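PDB 2JJ7: hemolysin II regulatory protein from Bacillus cereus, which is a TetR-family transcriptional regulator that probably binds DNA through a helix-turn-helix motif and pairs with a second copy of itself. Local coordinates for residues T92-K95 with E99-T102; S156-P161 with S174-A179. One frame throughout, in Å; residues are numbered along the deposited sequence.

Contact 1 (T92-K95 with E99-T102)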
# COMPACT_ATOMS: atom_id res chain seq x y z
N THR B 92 10.82 12.18 3.33
CA THR B 92 11.81 13.13 2.80
C THR B 92 12.83 12.43 1.90
O THR B 92 13.14 12.94 0.82
CB THR B 92 12.54 13.91 3.92
OG1 THR B 92 11.58 14.74 4.59
CG2 THR B 92 13.71 14.78 3.36
N HIS B 93 13.32 11.26 2.33
CA HIS B 93 14.27 10.52 1.50
C HIS B 93 13.66 10.13 0.14
O HIS B 93 14.34 10.22 -0.91
CB HIS B 93 14.80 9.26 2.19
CG HIS B 93 16.03 8.72 1.54
ND1 HIS B 93 17.28 9.24 1.77
CD2 HIS B 93 16.19 7.77 0.59
CE1 HIS B 93 18.16 8.62 1.01
NE2 HIS B 93 17.53 7.72 0.29
N ILE B 94 12.42 9.64 0.17
CA ILE B 94 11.73 9.19 -1.04
C ILE B 94 11.39 10.35 -1.97
O ILE B 94 11.46 10.22 -3.20
CB ILE B 94 10.46 8.34 -0.68
CG1 ILE B 94 10.87 7.02 0.01
CG2 ILE B 94 9.57 8.07 -1.91
CD1 ILE B 94 12.20 6.41 -0.47
N LYS B 95 11.06 11.50 -1.39
CA LYS B 95 10.84 12.72 -2.14
C LYS B 95 12.09 13.03 -2.96
O LYS B 95 11.99 13.36 -4.12
CB LYS B 95 10.54 13.88 -1.20
CG LYS B 95 9.49 14.85 -1.72
CD LYS B 95 9.45 16.16 -0.93
CE LYS B 95 9.49 15.94 0.58
NZ LYS B 95 9.15 17.17 1.36
N GLU B 99 13.14 6.74 -6.99
CA GLU B 99 13.48 5.41 -7.50
C GLU B 99 13.75 4.41 -6.38
O GLU B 99 13.43 3.22 -6.52
CB GLU B 99 14.69 5.48 -8.44
CG GLU B 99 14.41 6.22 -9.72
CD GLU B 99 14.65 7.72 -9.63
OE1 GLU B 99 14.98 8.25 -8.53
OE2 GLU B 99 14.53 8.37 -10.68
N ILE B 100 14.35 4.89 -5.30
CA ILE B 100 14.64 4.06 -4.13
C ILE B 100 13.31 3.60 -3.50
O ILE B 100 13.21 2.48 -2.99
CB ILE B 100 15.56 4.81 -3.11
CG1 ILE B 100 16.98 5.08 -3.69
CG2 ILE B 100 15.65 4.06 -1.78
CD1 ILE B 100 17.81 3.81 -4.11
N GLY B 101 12.29 4.45 -3.56
CA GLY B 101 10.96 4.06 -3.11
C GLY B 101 10.46 2.83 -3.85
O GLY B 101 10.12 1.80 -3.25
N THR B 102 10.44 2.94 -5.18
CA THR B 102 9.99 1.87 -6.06
C THR B 102 10.82 0.60 -5.84
O THR B 102 10.26 -0.48 -5.67
CB THR B 102 10.10 2.31 -7.54
OG1 THR B 102 9.09 3.28 -7.81
CG2 THR B 102 9.94 1.11 -8.49
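His93 hydrogen-bonds through ring atom NE2 to the backbone O of Tyr62, and with NE2 held there the CD2 edge faces Ile100. Since a carbonyl can only accept, NE2 must carry the hydrogen. With CG swung anti to the backbone N (chi1 -164°), the imidazole stands out from helix 79-96. The CG2 methyl of Ile100 comes in at the ring edge, near the ring plane, and lies 4.4 Å from His93 CD2, a loose van der Waals contact.

Closer fitting falls to Ile94. Its CD1 lies 3.7 Å from the Gly101 N and reaches the Gly101 CA at the same 3.7 Å, so this methyl rests directly on the backbone of helix 98-109. The lack of a side chain at Gly101 leaves room for the other branch of Ile94, CG2. The backbones come closest here, the Ile94 CA 5.6 Å from the Gly101 CA. The second torsion of Ile94 (chi2 -33°) falls short of a staggered position, probably a mildly strained setting and consistent with the close fit. The same CD1 also lies 4.4 Å from Ile100 CG2. Ile100 thus offers one branch to both neighbours, while its CG1 arm heads off to another side.

Phe122, from a loop, packs on His93, Ile94 and Ile100 alike. On the polar side, His93 O accepts a hydrogen bond from Asn97 ND2, which ties the last turns of helix 79-96 to the residue that joins the two helices. Pro98 follows at once and opens the next helix. This is an abrupt helix-to-helix junction with a glycine at the point of closest backbone approach, built into the all-helical C-terminal domain of the TetR fold.

Contact 2 (S156-P161 with S174-A179); sequences SIVLFP and SRIISA
Ile176 is the residue of helix 169-181 that meets Ile157 and Val158. Two places earlier, Ser174 O takes two bonds from Ser178: the backbone N at 2.9 Å, and the hydroxyl OG at 3.1 Å, above the carbonyl plane and from the opposite face. The Ser174 OG itself bonds to Arg84 of helix 79-96. Next comes Arg175, whose side chain packs on Phe163 of the second subunit.

At Ile176 the side chain is extended (chi2 171°) and meets Ile157 tip to tip, CD1 to CD1 at 3.6 Å. Ile157 puts its CG1 between its backbone N and carbonyl carbon (chi1 63°), which aims CD1 at helix 169-181. Val158 crosses Ile176 at about a right angle, its CG2 lying 3.7 Å from Ile176 CD1, so one methyl serves both partners. Helices 147-158 and 169-181 probably form this subunit's half of the four-helix bundle through which TetR-type regulators dimerise, consistent with the hydrogen bond from Ser156 OG to Ser156 OG of the second subunit. Ile177 turns to Leu83 and Arg84 of helix 79-96, and after Ser178 the methyl of Ala179 packs on Trp153.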
# COMPACT_ATOMS: atom_id res chain seq x y z
N SER B 156 3.32 0.89 1.54
CA SER B 156 2.80 1.15 0.21
C SER B 156 2.67 2.64 -0.06
O SER B 156 2.98 3.11 -1.15
CB SER B 156 1.47 0.42 -0.01
OG SER B 156 0.41 1.06 0.68
N ILE B 157 2.20 3.40 0.93
CA ILE B 157 2.01 4.84 0.73
C ILE B 157 3.31 5.66 0.86
O ILE B 157 3.52 6.61 0.11
CB ILE B 157 0.87 5.40 1.61
CG1 ILE B 157 1.20 5.25 3.10
CG2 ILE B 157 -0.46 4.69 1.27
CD1 ILE B 157 0.02 5.61 4.03
N VAL B 158 4.17 5.30 1.81
CA VAL B 158 5.37 6.08 2.08
C VAL B 158 6.40 5.90 0.96
O VAL B 158 7.16 6.83 0.64
CB VAL B 158 5.97 5.74 3.48
CG1 VAL B 158 7.43 6.18 3.59
CG2 VAL B 158 5.14 6.42 4.55
N LEU B 159 6.44 4.70 0.38
CA LEU B 159 7.46 4.43 -0.67
C LEU B 159 7.01 4.76 -2.08
O LEU B 159 7.80 4.62 -3.01
CB LEU B 159 7.93 2.98 -0.61
CG LEU B 159 8.57 2.53 0.71
CD1 LEU B 159 9.03 1.09 0.61
CD2 LEU B 159 9.74 3.45 1.06
N PHE B 160 5.75 5.15 -2.25
CA PHE B 160 5.23 5.40 -3.59
C PHE B 160 5.89 6.66 -4.13
O PHE B 160 5.73 7.74 -3.54
CB PHE B 160 3.70 5.55 -3.55
CG PHE B 160 3.08 5.67 -4.90
CD1 PHE B 160 2.50 6.87 -5.30
CD2 PHE B 160 3.10 4.59 -5.79
CE1 PHE B 160 1.93 6.99 -6.56
CE2 PHE B 160 2.53 4.70 -7.05
CZ PHE B 160 1.95 5.90 -7.44
N PRO B 161 6.61 6.54 -5.27
CA PRO B 161 7.48 7.61 -5.75
C PRO B 161 6.75 8.88 -6.14
O PRO B 161 7.37 9.94 -6.22
CB PRO B 161 8.16 6.98 -6.97
CG PRO B 161 7.23 5.94 -7.43
CD PRO B 161 6.63 5.38 -6.18
N SER B 174 1.46 13.52 9.13
CA SER B 174 0.34 13.85 10.02
C SER B 174 -0.87 12.96 9.84
O SER B 174 -1.47 12.52 10.82
CB SER B 174 -0.09 15.30 9.85
OG SER B 174 0.85 16.15 10.46
N ARG B 175 -1.25 12.72 8.58
CA ARG B 175 -2.43 11.93 8.27
C ARG B 175 -2.24 10.45 8.61
O ARG B 175 -3.18 9.78 9.03
CB ARG B 175 -2.84 12.10 6.81
CG ARG B 175 -3.33 13.49 6.45
CD ARG B 175 -4.14 13.48 5.14
NE ARG B 175 -5.52 13.04 5.37
CZ ARG B 175 -6.60 13.81 5.22
NH1 ARG B 175 -7.80 13.32 5.47
NH2 ARG B 175 -6.48 15.07 4.81
N ILE B 176 -1.02 9.95 8.43
CA ILE B 176 -0.72 8.57 8.83
C ILE B 176 -0.89 8.39 10.35
O ILE B 176 -1.54 7.46 10.81
CB ILE B 176 0.67 8.11 8.34
CG1 ILE B 176 0.65 7.89 6.82
CG2 ILE B 176 1.10 6.84 9.08
CD1 ILE B 176 2.05 7.64 6.20
N ILE B 177 -0.32 9.31 11.11
CA ILE B 177 -0.39 9.29 12.56
C ILE B 177 -1.84 9.44 13.04
O ILE B 177 -2.28 8.69 13.92
CB ILE B 177 0.52 10.39 13.17
CG1 ILE B 177 1.99 10.12 12.81
CG2 ILE B 177 0.29 10.52 14.70
CD1 ILE B 177 2.97 11.21 13.22
N SER B 178 -2.58 10.37 12.45
CA SER B 178 -4.00 10.57 12.78
C SER B 178 -4.83 9.31 12.62
O SER B 178 -5.65 8.99 13.48
CB SER B 178 -4.61 11.64 11.90
OG SER B 178 -4.20 12.90 12.34
N ALA B 179 -4.61 8.60 11.51
CA ALA B 179 -5.33 7.38 11.22
C ALA B 179 -5.06 6.32 12.29
O ALA B 179 -5.93 5.50 12.57
CB ALA B 179 -4.97 6.85 9.84

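Beyond the N-terminal helices, which probably bind DNA, the chain runs along helix 79-96, turns at Asn97 and enters helix 98-109; contact 1 closes that very short turn. Some fifty residues later, helix 147-158 gives way to the loop through Pro161 and the short helix 163-166, and contact 2 closes this longer excursion by bringing in helix 169-181. In this construct alanine replaces a disordered loop, probably within this excursion. The two loops lie in series. Their centres are about 13 Å apart, yet they touch: Thr102 OG1 sits 3.3 Å from Pro161 CG, and Ile94 CG2 3.7 Å from Val158 O. The end of helix 147-158 and the following loop join the corner to the C-terminal helix.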